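Local coordinates for DNA topoisomerase 2-associated protein PAT1 (Saccharomyces cerevisiae, PDB 5LMG) that activates mRNA decapping and represses translation, its C-terminal helical domain interacting directly with the decapping enzyme Dcp2 and the 5'-3' exonuclease Xrn1, at residues Gly46-Lys49 with Phe50-Leu54; Glu60-Leu63 with Asp64-Asn68; Lys121-Ile124 with Leu125-Ile128; Asn260-Ile263 with Met264-Asn268; Pro325-Ser328 with Gln329-Thr333. The protein carries 2 engineered substitutions. All coordinates share one frame; numbering follows the deposited sequence.

Contact 1: residues Gly46-Lys49 with Phe50-Leu54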
loop_
_atom_site.group_PDB
_atom_site.type_symbol
_atom_site.label_atom_id
_atom_site.label_comp_id
_atom_site.label_asym_id
_atom_site.label_seq_id
_atom_site.Cartn_x
_atom_site.Cartn_y
_atom_site.Cartn_z
ATOM N N GLY A 46 -26.665 7.653 -0.237
ATOM C CA GLY A 46 -27.763 8.185 0.565
ATOM C C GLY A 46 -27.618 9.610 1.066
ATOM O O GLY A 46 -28.555 10.143 1.668
ATOM N N GLY A 47 -26.455 10.219 0.835
ATOM C CA GLY A 47 -26.169 11.586 1.259
ATOM C C GLY A 47 -25.345 11.693 2.529
ATOM O O GLY A 47 -25.253 10.731 3.299
ATOM N N LYS A 48 -24.760 12.889 2.759
ATOM C CA LYS A 48 -23.899 13.223 3.900
ATOM C C LYS A 48 -24.579 13.058 5.261
ATOM O O LYS A 48 -23.980 12.463 6.157
ATOM C CB LYS A 48 -23.305 14.635 3.748
ATOM C CG LYS A 48 -22.155 14.928 4.708
ATOM C CD LYS A 48 -21.611 16.330 4.527
ATOM C CE LYS A 48 -20.448 16.588 5.446
ATOM N NZ LYS A 48 -19.833 17.913 5.185
ATOM N N LYS A 49 -25.814 13.583 5.417
ATOM C CA LYS A 49 -26.564 13.502 6.678
ATOM C C LYS A 49 -26.962 12.067 7.046
ATOM O O LYS A 49 -27.008 11.734 8.233
ATOM C CB LYS A 49 -27.775 14.449 6.677
ATOM C CG LYS A 49 -27.385 15.903 6.910
ATOM C CD LYS A 49 -28.575 16.845 6.862
ATOM C CE LYS A 49 -28.127 18.287 6.857
ATOM N NZ LYS A 49 -29.279 19.227 6.850
ATOM N N PHE A 50 -27.213 11.217 6.032
ATOM C CA PHE A 50 -27.575 9.813 6.230
ATOM C C PHE A 50 -26.360 8.991 6.702
ATOM O O PHE A 50 -26.491 8.201 7.637
ATOM C CB PHE A 50 -28.205 9.228 4.947
ATOM C CG PHE A 50 -28.352 7.724 4.920
ATOM C CD1 PHE A 50 -29.278 7.083 5.737
ATOM C CD2 PHE A 50 -27.570 6.948 4.073
ATOM C CE1 PHE A 50 -29.409 5.692 5.717
ATOM C CE2 PHE A 50 -27.700 5.557 4.054
ATOM C CZ PHE A 50 -28.619 4.938 4.875
ATOM N N ILE A 51 -25.183 9.201 6.070
ATOM C CA ILE A 51 -23.935 8.508 6.409
ATOM C C ILE A 51 -23.448 8.934 7.821
ATOM O O ILE A 51 -23.111 8.063 8.635
ATOM C CB ILE A 51 -22.864 8.650 5.280
ATOM C CG1 ILE A 51 -23.339 8.011 3.930
ATOM C CG2 ILE A 51 -21.494 8.111 5.700
ATOM C CD1 ILE A 51 -23.708 6.468 3.915
ATOM N N LEU A 52 -23.497 10.255 8.126
ATOM C CA LEU A 52 -23.124 10.787 9.445
ATOM C C LEU A 52 -24.022 10.228 10.546
ATOM O O LEU A 52 -23.534 9.956 11.645
ATOM C CB LEU A 52 -23.090 12.325 9.467
ATOM C CG LEU A 52 -21.951 12.989 8.672
ATOM C CD1 LEU A 52 -22.144 14.485 8.600
ATOM C CD2 LEU A 52 -20.581 12.656 9.247
ATOM N N GLU A 53 -25.316 9.979 10.218
ATOM C CA GLU A 53 -26.292 9.372 11.124
ATOM C C GLU A 53 -25.931 7.903 11.349
ATOM O O GLU A 53 -26.005 7.432 12.487
ATOM C CB GLU A 53 -27.721 9.503 10.565
ATOM C CG GLU A 53 -28.810 9.092 11.543
ATOM C CD GLU A 53 -30.179 8.830 10.940
ATOM O OE1 GLU A 53 -30.277 7.998 10.006
ATOM O OE2 GLU A 53 -31.166 9.418 11.441
ATOM N N LEU A 54 -25.529 7.185 10.274
ATOM C CA LEU A 54 -25.127 5.777 10.358
ATOM C C LEU A 54 -23.912 5.599 11.261
ATOM O O LEU A 54 -23.894 4.660 12.050
ATOM C CB LEU A 54 -24.862 5.157 8.974
ATOM C CG LEU A 54 -26.062 4.921 8.042
ATOM C CD1 LEU A 54 -25.649 4.055 6.857
ATOM C CD2 LEU A 54 -27.259 4.271 8.774
HETATM O O HOH W 1 -28.867 12.270 3.578
#

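Contact 2: residues Glu60-Leu63 with Asp64-Asn68. With EDO (1,2-ethanediol), chain G; EDO (1,2-ethanediol), chain E.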
loop_
_atom_site.group_PDB
_atom_site.type_symbol
_atom_site.label_atom_id
_atom_site.label_comp_id
_atom_site.label_asym_id
_atom_site.label_seq_id
_atom_site.Cartn_x
_atom_site.Cartn_y
_atom_site.Cartn_z
ATOM N N GLU A 60 -22.901 4.252 18.934
ATOM C CA GLU A 60 -23.839 3.901 20.013
ATOM C C GLU A 60 -23.818 2.398 20.277
ATOM O O GLU A 60 -23.702 1.989 21.432
ATOM C CB GLU A 60 -25.262 4.360 19.680
ATOM C CG GLU A 60 -25.492 5.851 19.882
ATOM C CD GLU A 60 -26.798 6.402 19.334
ATOM O OE1 GLU A 60 -27.509 5.671 18.606
ATOM O OE2 GLU A 60 -27.096 7.586 19.614
ATOM N N GLU A 61 -23.862 1.587 19.206
ATOM C CA GLU A 61 -23.841 0.126 19.295
ATOM C C GLU A 61 -22.514 -0.408 19.844
ATOM O O GLU A 61 -22.533 -1.353 20.634
ATOM C CB GLU A 61 -24.210 -0.540 17.960
ATOM C CG GLU A 61 -25.582 -0.165 17.403
ATOM C CD GLU A 61 -26.833 -0.524 18.188
ATOM O OE1 GLU A 61 -26.731 -1.155 19.265
ATOM O OE2 GLU A 61 -27.932 -0.163 17.709
ATOM N N ILE A 62 -21.376 0.222 19.470
ATOM C CA ILE A 62 -20.051 -0.177 19.964
ATOM C C ILE A 62 -19.947 0.152 21.452
ATOM O O ILE A 62 -19.526 -0.703 22.230
ATOM C CB ILE A 62 -18.879 0.402 19.107
ATOM C CG1 ILE A 62 -18.780 -0.270 17.702
ATOM C CG2 ILE A 62 -17.516 0.378 19.851
ATOM C CD1 ILE A 62 -18.399 -1.797 17.655
ATOM N N LEU A 63 -20.360 1.373 21.848
ATOM C CA LEU A 63 -20.348 1.817 23.241
ATOM C C LEU A 63 -21.152 0.875 24.139
ATOM O O LEU A 63 -20.686 0.553 25.229
ATOM C CB LEU A 63 -20.796 3.285 23.388
ATOM C CG LEU A 63 -19.845 4.375 22.819
ATOM C CD1 LEU A 63 -20.404 5.753 23.059
ATOM C CD2 LEU A 63 -18.423 4.270 23.384
ATOM N N ASP A 64 -22.305 0.367 23.647
ATOM C CA ASP A 64 -23.144 -0.609 24.362
ATOM C C ASP A 64 -22.420 -1.945 24.503
ATOM O O ASP A 64 -22.393 -2.499 25.599
ATOM C CB ASP A 64 -24.498 -0.822 23.644
ATOM C CG ASP A 64 -25.549 0.252 23.884
ATOM O OD1 ASP A 64 -25.364 1.076 24.812
ATOM O OD2 ASP A 64 -26.567 0.259 23.151
ATOM N N LEU A 65 -21.813 -2.448 23.405
ATOM C CA LEU A 65 -21.077 -3.719 23.417
ATOM C C LEU A 65 -19.888 -3.646 24.367
ATOM O O LEU A 65 -19.679 -4.572 25.152
ATOM C CB LEU A 65 -20.595 -4.121 22.007
ATOM C CG LEU A 65 -21.645 -4.625 21.018
ATOM C CD1 LEU A 65 -21.079 -4.652 19.593
ATOM C CD2 LEU A 65 -22.204 -5.986 21.425
ATOM N N GLU A 66 -19.145 -2.523 24.324
ATOM C CA GLU A 66 -17.964 -2.282 25.154
ATOM C C GLU A 66 -18.333 -2.190 26.622
ATOM O O GLU A 66 -17.621 -2.769 27.444
ATOM C CB GLU A 66 -17.207 -1.038 24.688
ATOM C CG GLU A 66 -16.431 -1.257 23.401
ATOM C CD GLU A 66 -15.675 -0.053 22.868
ATOM O OE1 GLU A 66 -16.040 1.095 23.218
ATOM O OE2 GLU A 66 -14.774 -0.255 22.021
ATOM N N ALA A 67 -19.463 -1.512 26.952
ATOM C CA ALA A 67 -19.962 -1.372 28.332
ATOM C C ALA A 67 -20.397 -2.728 28.905
ATOM O O ALA A 67 -20.012 -3.052 30.029
ATOM C CB ALA A 67 -21.114 -0.374 28.399
ATOM N N ASN A 68 -21.166 -3.522 28.125
ATOM C CA ASN A 68 -21.630 -4.861 28.526
ATOM C C ASN A 68 -20.445 -5.783 28.820
ATOM O O ASN A 68 -20.407 -6.404 29.884
ATOM C CB ASN A 68 -22.524 -5.490 27.446
ATOM C CG ASN A 68 -23.883 -4.857 27.285
ATOM O OD1 ASN A 68 -24.430 -4.211 28.189
ATOM N ND2 ASN A 68 -24.466 -5.059 26.125
HETATM C C1 EDO G . -29.907 -1.342 21.888
HETATM O O1 EDO G . -30.081 -0.244 22.770
HETATM C C2 EDO G . -30.174 -0.892 20.428
HETATM O O2 EDO G . -30.016 -2.000 19.551
HETATM C C1 EDO E . -31.208 6.728 18.282
HETATM O O1 EDO E . -32.327 6.194 17.589
HETATM C C2 EDO E . -30.978 8.193 17.840
HETATM O O2 EDO E . -29.867 8.730 18.539
HETATM O O HOH W 2 -24.669 3.394 23.561
#

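Contact 3: residues Lys121-Ile124 with Leu125-Ile128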
loop_
_atom_site.group_PDB
_atom_site.type_symbol
_atom_site.label_atom_id
_atom_site.label_comp_id
_atom_site.label_asym_id
_atom_site.label_seq_id
_atom_site.Cartn_x
_atom_site.Cartn_y
_atom_site.Cartn_z
ATOM N N LYS A 121 -15.882 -10.444 9.250
ATOM C CA LYS A 121 -14.628 -9.751 8.956
ATOM C C LYS A 121 -14.240 -9.967 7.472
ATOM O O LYS A 121 -13.776 -9.035 6.819
ATOM C CB LYS A 121 -13.503 -10.260 9.871
ATOM C CG LYS A 121 -13.630 -9.876 11.339
ATOM C CD LYS A 121 -12.569 -10.596 12.163
ATOM C CE LYS A 121 -12.612 -10.213 13.616
ATOM N NZ LYS A 121 -11.546 -10.903 14.387
ATOM N N LEU A 122 -14.424 -11.205 6.955
ATOM C CA LEU A 122 -14.133 -11.556 5.564
ATOM C C LEU A 122 -15.077 -10.800 4.619
ATOM O O LEU A 122 -14.615 -10.281 3.605
ATOM C CB LEU A 122 -14.208 -13.087 5.365
ATOM C CG LEU A 122 -13.496 -13.749 4.162
ATOM C CD1 LEU A 122 -14.464 -14.108 3.078
ATOM C CD2 LEU A 122 -12.295 -12.966 3.643
ATOM N N LYS A 123 -16.370 -10.663 4.997
ATOM C CA LYS A 123 -17.375 -9.908 4.227
ATOM C C LYS A 123 -17.008 -8.416 4.097
ATOM O O LYS A 123 -17.253 -7.814 3.047
ATOM C CB LYS A 123 -18.769 -10.054 4.844
ATOM C CG LYS A 123 -19.511 -11.301 4.387
ATOM C CD LYS A 123 -20.889 -11.382 5.045
ATOM C CE LYS A 123 -21.658 -12.621 4.651
ATOM N NZ LYS A 123 -22.157 -12.546 3.251
ATOM N N ILE A 124 -16.405 -7.840 5.149
ATOM C CA ILE A 124 -15.932 -6.449 5.165
ATOM C C ILE A 124 -14.784 -6.287 4.152
ATOM O O ILE A 124 -14.845 -5.383 3.320
ATOM C CB ILE A 124 -15.568 -5.961 6.593
ATOM C CG1 ILE A 124 -16.871 -5.720 7.419
ATOM C CG2 ILE A 124 -14.662 -4.703 6.553
ATOM C CD1 ILE A 124 -16.715 -5.340 8.872
ATOM N N LEU A 125 -13.775 -7.188 4.207
ATOM C CA LEU A 125 -12.621 -7.198 3.300
ATOM C C LEU A 125 -13.093 -7.365 1.843
ATOM O O LEU A 125 -12.635 -6.621 0.971
ATOM C CB LEU A 125 -11.628 -8.320 3.664
ATOM C CG LEU A 125 -10.818 -8.331 4.987
ATOM C CD1 LEU A 125 -9.344 -8.528 4.710
ATOM C CD2 LEU A 125 -11.077 -7.129 5.899
ATOM N N GLN A 126 -14.037 -8.310 1.594
ATOM C CA GLN A 126 -14.642 -8.566 0.277
ATOM C C GLN A 126 -15.294 -7.285 -0.257
ATOM O O GLN A 126 -15.062 -6.935 -1.409
ATOM C CB GLN A 126 -15.687 -9.698 0.339
ATOM C CG GLN A 126 -15.085 -11.100 0.441
ATOM C CD GLN A 126 -16.119 -12.199 0.574
ATOM O OE1 GLN A 126 -17.097 -12.099 1.325
ATOM N NE2 GLN A 126 -15.870 -13.318 -0.078
ATOM N N LYS A 127 -16.071 -6.571 0.594
ATOM C CA LYS A 127 -16.730 -5.312 0.239
ATOM C C LYS A 127 -15.696 -4.249 -0.176
ATOM O O LYS A 127 -15.841 -3.658 -1.248
ATOM C CB LYS A 127 -17.594 -4.793 1.412
ATOM C CG LYS A 127 -18.548 -3.652 1.047
ATOM C CD LYS A 127 -19.882 -4.170 0.531
ATOM C CE LYS A 127 -20.037 -4.014 -0.957
ATOM N NZ LYS A 127 -21.209 -4.774 -1.448
ATOM N N ILE A 128 -14.656 -4.034 0.665
ATOM C CA ILE A 128 -13.566 -3.073 0.440
ATOM C C ILE A 128 -12.890 -3.329 -0.919
ATOM O O ILE A 128 -12.800 -2.402 -1.721
ATOM C CB ILE A 128 -12.550 -3.038 1.629
ATOM C CG1 ILE A 128 -13.202 -2.477 2.926
ATOM C CG2 ILE A 128 -11.265 -2.253 1.255
ATOM C CD1 ILE A 128 -12.347 -2.626 4.220
#

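Contact 4: residues Asn260-Ile263 with Met264-Asn268. With EDO (1,2-ethanediol), chain H.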
loop_
_atom_site.group_PDB
_atom_site.type_symbol
_atom_site.label_atom_id
_atom_site.label_comp_id
_atom_site.label_asym_id
_atom_site.label_seq_id
_atom_site.Cartn_x
_atom_site.Cartn_y
_atom_site.Cartn_z
ATOM N N ASN A 260 5.475 14.680 -6.257
ATOM C CA ASN A 260 6.442 14.478 -5.168
ATOM C C ASN A 260 6.789 15.793 -4.468
ATOM O O ASN A 260 6.706 15.871 -3.238
ATOM C CB ASN A 260 7.712 13.791 -5.674
ATOM C CG ASN A 260 7.533 12.362 -6.118
ATOM O OD1 ASN A 260 6.543 11.691 -5.803
ATOM N ND2 ASN A 260 8.512 11.858 -6.851
ATOM N N ASP A 261 7.118 16.837 -5.261
ATOM C CA ASP A 261 7.441 18.183 -4.775
ATOM C C ASP A 261 6.379 18.739 -3.852
ATOM O O ASP A 261 6.708 19.268 -2.786
ATOM C CB ASP A 261 7.605 19.140 -5.959
ATOM C CG ASP A 261 8.960 19.096 -6.640
ATOM O OD1 ASP A 261 9.711 18.106 -6.429
ATOM O OD2 ASP A 261 9.277 20.050 -7.381
ATOM N N HIS A 262 5.112 18.655 -4.300
ATOM C CA HIS A 262 3.927 19.120 -3.597
ATOM C C HIS A 262 3.806 18.460 -2.218
ATOM O O HIS A 262 3.637 19.181 -1.224
ATOM C CB HIS A 262 2.676 18.909 -4.471
ATOM C CG HIS A 262 1.407 19.356 -3.819
ATOM N ND1 HIS A 262 1.032 20.684 -3.813
ATOM C CD2 HIS A 262 0.480 18.634 -3.151
ATOM C CE1 HIS A 262 -0.111 20.730 -3.150
ATOM N NE2 HIS A 262 -0.486 19.520 -2.739
ATOM N N ILE A 263 3.953 17.111 -2.152
ATOM C CA ILE A 263 3.902 16.313 -0.915
ATOM C C ILE A 263 5.077 16.664 0.005
ATOM O O ILE A 263 4.870 16.845 1.205
ATOM C CB ILE A 263 3.853 14.766 -1.163
ATOM C CG1 ILE A 263 2.831 14.332 -2.259
ATOM C CG2 ILE A 263 3.628 13.987 0.141
ATOM C CD1 ILE A 263 1.407 14.665 -2.073
ATOM N N MET A 264 6.305 16.715 -0.557
ATOM C CA MET A 264 7.540 17.034 0.165
ATOM C C MET A 264 7.452 18.392 0.869
ATOM O O MET A 264 7.836 18.499 2.030
ATOM C CB MET A 264 8.755 16.981 -0.771
ATOM C CG MET A 264 9.200 15.560 -1.116
ATOM S SD MET A 264 10.764 15.530 -2.047
ATOM C CE MET A 264 10.222 16.021 -3.596
ATOM N N ARG A 265 6.892 19.398 0.178
ATOM C CA ARG A 265 6.660 20.762 0.666
ATOM C C ARG A 265 5.685 20.741 1.867
ATOM O O ARG A 265 5.975 21.347 2.901
ATOM C CB ARG A 265 6.096 21.609 -0.490
ATOM C CG ARG A 265 6.136 23.121 -0.304
ATOM C CD ARG A 265 6.384 23.845 -1.627
ATOM N NE ARG A 265 5.354 23.608 -2.648
ATOM C CZ ARG A 265 5.552 22.946 -3.787
ATOM N NH1 ARG A 265 6.743 22.429 -4.067
ATOM N NH2 ARG A 265 4.557 22.791 -4.652
ATOM N N LEU A 266 4.560 20.004 1.743
ATOM C CA LEU A 266 3.538 19.911 2.792
ATOM C C LEU A 266 3.955 19.108 4.031
ATOM O O LEU A 266 3.493 19.403 5.137
ATOM C CB LEU A 266 2.215 19.351 2.219
ATOM C CG LEU A 266 1.426 20.268 1.279
ATOM C CD1 LEU A 266 0.209 19.561 0.752
ATOM C CD2 LEU A 266 1.016 21.572 1.968
ATOM N N GLN A 267 4.801 18.085 3.843
ATOM C CA GLN A 267 5.226 17.198 4.930
ATOM C C GLN A 267 6.617 17.491 5.493
ATOM O O GLN A 267 7.026 16.851 6.461
ATOM C CB GLN A 267 5.122 15.737 4.470
ATOM C CG GLN A 267 3.683 15.335 4.164
ATOM C CD GLN A 267 3.486 13.906 3.750
ATOM O OE1 GLN A 267 4.417 13.198 3.339
ATOM N NE2 GLN A 267 2.236 13.473 3.793
ATOM N N ASN A 268 7.334 18.473 4.908
ATOM C CA ASN A 268 8.717 18.826 5.257
ATOM C C ASN A 268 9.684 17.631 5.021
ATOM O O ASN A 268 10.598 17.378 5.815
ATOM C CB ASN A 268 8.844 19.436 6.672
ATOM C CG ASN A 268 10.179 20.098 6.920
ATOM O OD1 ASN A 268 10.901 20.480 5.992
ATOM N ND2 ASN A 268 10.577 20.171 8.172
HETATM C C1 EDO H . 10.847 9.308 -9.387
HETATM O O1 EDO H . 11.338 8.111 -8.800
HETATM C C2 EDO H . 9.362 9.114 -9.772
HETATM O O2 EDO H . 8.522 9.019 -8.617
HETATM O O HOH W 3 1.886 22.733 -5.491
#

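Contact 5: residues Pro325-Ser328 with Gln329-Thr333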
loop_
_atom_site.group_PDB
_atom_site.type_symbol
_atom_site.label_atom_id
_atom_site.label_comp_id
_atom_site.label_asym_id
_atom_site.label_seq_id
_atom_site.Cartn_x
_atom_site.Cartn_y
_atom_site.Cartn_z
ATOM N N PRO A 325 37.909 20.308 7.715
ATOM C CA PRO A 325 38.577 20.279 9.034
ATOM C C PRO A 325 37.677 20.677 10.205
ATOM O O PRO A 325 37.518 19.882 11.134
ATOM C CB PRO A 325 39.787 21.208 8.859
ATOM C CG PRO A 325 39.455 22.064 7.688
ATOM C CD PRO A 325 38.573 21.252 6.789
ATOM N N GLN A 326 37.052 21.870 10.137
ATOM C CA GLN A 326 36.141 22.361 11.175
ATOM C C GLN A 326 34.763 21.712 10.984
ATOM O O GLN A 326 34.209 21.761 9.879
ATOM C CB GLN A 326 36.044 23.901 11.151
ATOM C CG GLN A 326 37.325 24.614 11.589
ATOM C CD GLN A 326 37.235 26.113 11.434
ATOM O OE1 GLN A 326 36.639 26.817 12.258
ATOM N NE2 GLN A 326 37.849 26.641 10.385
ATOM N N ARG A 327 34.241 21.062 12.051
ATOM C CA ARG A 327 32.945 20.390 12.032
ATOM C C ARG A 327 32.072 20.722 13.248
ATOM O O ARG A 327 32.193 20.085 14.302
ATOM C CB ARG A 327 33.096 18.866 11.852
ATOM C CG ARG A 327 31.762 18.158 11.582
ATOM C CD ARG A 327 31.851 16.649 11.698
ATOM N NE ARG A 327 32.644 16.052 10.621
ATOM C CZ ARG A 327 32.876 14.750 10.491
ATOM N NH1 ARG A 327 32.367 13.887 11.362
ATOM N NH2 ARG A 327 33.610 14.300 9.484
ATOM N N SER A 328 31.143 21.682 13.068
ATOM C CA SER A 328 30.195 22.104 14.098
ATOM C C SER A 328 29.125 21.015 14.298
ATOM O O SER A 328 29.071 20.061 13.517
ATOM C CB SER A 328 29.534 23.422 13.695
ATOM O OG SER A 328 28.654 23.261 12.591
ATOM N N GLN A 329 28.261 21.175 15.320
ATOM C CA GLN A 329 27.167 20.245 15.603
ATOM C C GLN A 329 26.181 20.208 14.419
ATOM O O GLN A 329 25.658 19.144 14.096
ATOM C CB GLN A 329 26.446 20.630 16.902
ATOM C CG GLN A 329 25.762 19.461 17.605
ATOM C CD GLN A 329 25.446 19.801 19.042
ATOM O OE1 GLN A 329 24.351 20.272 19.365
ATOM N NE2 GLN A 329 26.407 19.591 19.935
ATOM N N GLU A 330 25.967 21.364 13.758
ATOM C CA GLU A 330 25.079 21.461 12.599
ATOM C C GLU A 330 25.617 20.665 11.393
ATOM O O GLU A 330 24.826 19.980 10.748
ATOM C CB GLU A 330 24.773 22.926 12.239
ATOM C CG GLU A 330 23.415 23.099 11.570
ATOM C CD GLU A 330 23.302 22.590 10.140
ATOM O OE1 GLU A 330 24.279 22.742 9.370
ATOM O OE2 GLU A 330 22.267 21.961 9.818
ATOM N N LEU A 331 26.945 20.723 11.121
ATOM C CA LEU A 331 27.577 19.962 10.035
ATOM C C LEU A 331 27.505 18.445 10.321
ATOM O O LEU A 331 27.306 17.662 9.391
ATOM C CB LEU A 331 29.027 20.421 9.781
ATOM C CG LEU A 331 29.804 19.732 8.631
ATOM C CD1 LEU A 331 29.041 19.801 7.283
ATOM C CD2 LEU A 331 31.188 20.318 8.483
ATOM N N ASP A 332 27.634 18.046 11.606
ATOM C CA ASP A 332 27.502 16.649 12.051
ATOM C C ASP A 332 26.057 16.161 11.836
ATOM O O ASP A 332 25.849 15.002 11.462
ATOM C CB ASP A 332 27.922 16.497 13.528
ATOM C CG ASP A 332 27.916 15.052 14.001
ATOM O OD1 ASP A 332 28.778 14.268 13.528
ATOM O OD2 ASP A 332 27.035 14.699 14.819
ATOM N N THR A 333 25.067 17.049 12.068
ATOM C CA THR A 333 23.653 16.759 11.829
ATOM C C THR A 333 23.438 16.580 10.319
ATOM O O THR A 333 22.753 15.641 9.929
ATOM C CB THR A 333 22.742 17.816 12.466
ATOM O OG1 THR A 333 22.972 17.816 13.875
ATOM C CG2 THR A 333 21.255 17.550 12.206
#

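Contact 1: residues Gly46-Lys49 with Phe50-Leu54
Ile-51 N donates to Gly-47 O at 3.2 Å and Leu-52 N to Lys-48 O at 3.0 Å, two bonds of the opening turn of helix 48-70, with Gly-47 in the N-cap position. Glycine cannot offer a side-chain cap, and water enters instead: it donates to Gly-46 O at 2.9 Å and accepts a weak bond from Phe-50 N at 3.1 Å. Phe-50 carries most of the side-chain contact. With CG anti to the backbone N (chi1 168°), its ring carbon CD2 lies 3.7 Å from Gly-46 CA, met obliquely, and its CB rests 3.4 Å from Gly-46 O. Lys-48 and Leu-52 run side by side in the same direction, Lys-48 CG being 3.9 Å from Leu-52 CD1. Ile-51 turns to the protein interior, where it meets Phe-102 and Met-99. The backbone angles of Gly-46 and Gly-47 call for glycine, and a side chain at Gly-46 would also run into the Phe-50 ring; the water probably stands in, weakly, for a side-chain cap at Phe-50 N.

Contact 2: residues Glu60-Leu63 with Asp64-Asn68
In the later half of helix 48-70, i to i+3 and i+4 packing sets Glu-66 against Leu-63 and Ile-62. The backbone bond from Glu-66 N to Ile-62 O, 2.8 Å long, joins the same turns. Glu-66 leaves with CG beside its backbone N (chi1 -74°) and then extends, which lays the carboxylate against the branch methyl of Ile-62, the two side chains crossing at an angle: CG2 is 3.6 Å from Glu-66 OE2. Leu-63 CD2 also comes within 4.0 Å of Glu-66 OE1. The carboxylate is completed by a salt bridge from OE2 to Arg-111 of helix 103-114. Replaced by alanine, this glutamate would probably leave Arg-111 without its charged mate and take the cover off the Ile-62 methyl. On a more polar flank, water donates to Glu-60 O at 2.7 Å and, weakly, to Asp-64 OD1. Glu-61 OE1 and Asp-64 OD2 stand 4.1 Å apart as like charges, so this side of the helix is likely to be more acidic than its arginine-paired side.

Contact 3: residues Lys121-Ile124 with Leu125-Ile128
Gln-126 reaches back over Leu-122, one turn earlier. Its CB starts 3.5 Å from Leu-122 O, and CG comes closer to that same oxygen, at 3.3 Å, alongside the backbone bond that Gln-126 N gives to Leu-122 O. CG is anti to the carbonyl carbon (chi1 -75°) and the chain stays extended, which brings the amide carbon CD within 3.6 Å of Leu-122 CD1. At the tip both amide atoms stay near the same methyl, NE2 3.5 Å from Leu-122 CD1, and OE1 also comes 3.6 Å from Lys-123 CA. Beyond the two segments Gln-126 also touches Leu-184 of helix 178-191. All of this belongs to helix 118-130, one of the many helices of a domain assigned to the TPR clan and so consistent with a helical-repeat type of fold. On another face of the helix Ile-124 CG2 meets Ile-128 CD1 at 3.9 Å, their side chains set at a slant. Leu-125 packs its CD2 3.4 Å from Lys-121 O, and its side chain reaches Phe-113, Ile-168 and Phe-171 of helices 103-114 and 151-174.

Contact 4: residues Asn260-Ile263 with Met264-Asn268
Met-264 N donates to Asn-260 O at 2.8 Å, the first of four i to i+4 backbone bonds that continue through Arg-265, Leu-266 and Gln-267 to the end of helix 257-267. Among the van der Waals contacts, the methionine bends at its last torsion (chi3 -76°) and sets its methyl CE 3.9 Å from Asn-260 CB. The same methyl lies 3.6 Å from Asp-261 OD1. Leu-266 CD1 touches the imidazole of His-262 at NE2, 3.6 Å away, and that nitrogen is hydrogen-bonded to Pro-149 O. Gln-267 runs beside Ile-263, its CD 3.6 Å from Ile-263 CG2, and both side chains touch Leu-154 of helix 151-174. With an alanine in place of the Gln-267 side chain, the Ile-263 methyl would probably lose this cover and a gap open next to Leu-154. The polar contacts centre on Arg-265. Its guanidinium has His-262 CA over one face and stands 82° from the imidazole plane, with NH2 near that ring's edge. A water in the guanidinium plane links the two, 2.8 Å from His-262 ND1 and weakly bonded to Arg-265 NH2. Asp-261 OD2 forms a salt bridge with Arg-257. Arginine and histidine are therefore coupled through solvent rather than directly, a link likely to be softer than the backbone bonds beneath it.

Contact 5: residues Pro325-Ser328 with Gln329-Thr333
Ser-328 caps the start of helix 329-355, its OG accepting a weak bond from Leu-331 N at 3.4 Å. The torsion that allows this puts OG between the backbone N and the carbonyl carbon (chi1 69°), which turns the hydroxyl toward the first turn of the helix. The carbonyl of the same serine serves as well: Asp-332 N donates to Ser-328 O at 3.1 Å, so the N-cap residue grips two successive backbone amides. Leu-331 and Arg-327 cross at about a right angle. Arg-327 has its CG anti to the backbone N (chi1 -170°), and this methylene approaches Leu-331 CD2 to 3.8 Å. The same leucine branch also rests 3.6 Å from Gln-326 O. Further out the arginine bends at chi3 and gives its NH2 to Ser-322 O. Its NH1 stays 4.2 Å from Asp-332 OD1, beyond a salt bridge, while Asp-332 OD2 pairs with Lys-336. At the first residue of the helix, Gln-329 O takes a bond from Thr-333 OG1 at 3.0 Å and another from Thr-333 N, the two donors arriving from opposite faces of the carbonyl plane. The whole contact sits at the surface, where the loop leaving helix 290-322 turns into helix 329-355, the long helix that precedes the paired strands 358-361 and 364-367.

From the N terminus the five contacts follow strictly in series, none nested in or crossing another; the two segments of each adjoin directly, so none closes a loop. Contact 1 starts helix 48-70 and contact 2 lies further along it, their nearest atoms about 7 Å apart. Through their buried faces contact 1 joins this helix to helix 95-99, and contact 2 joins it to helices 78-82 and 103-114. Contact 3, in helix 118-130, connects that region to helices 151-174 and 178-191. Contact 4 ends helix 257-267 and also meets helix 151-174, on the opposite side of the chain's centre from contact 3. Contact 5 is where a loop gives way to helix 329-355; its centre is about 27 Å from that of contact 4.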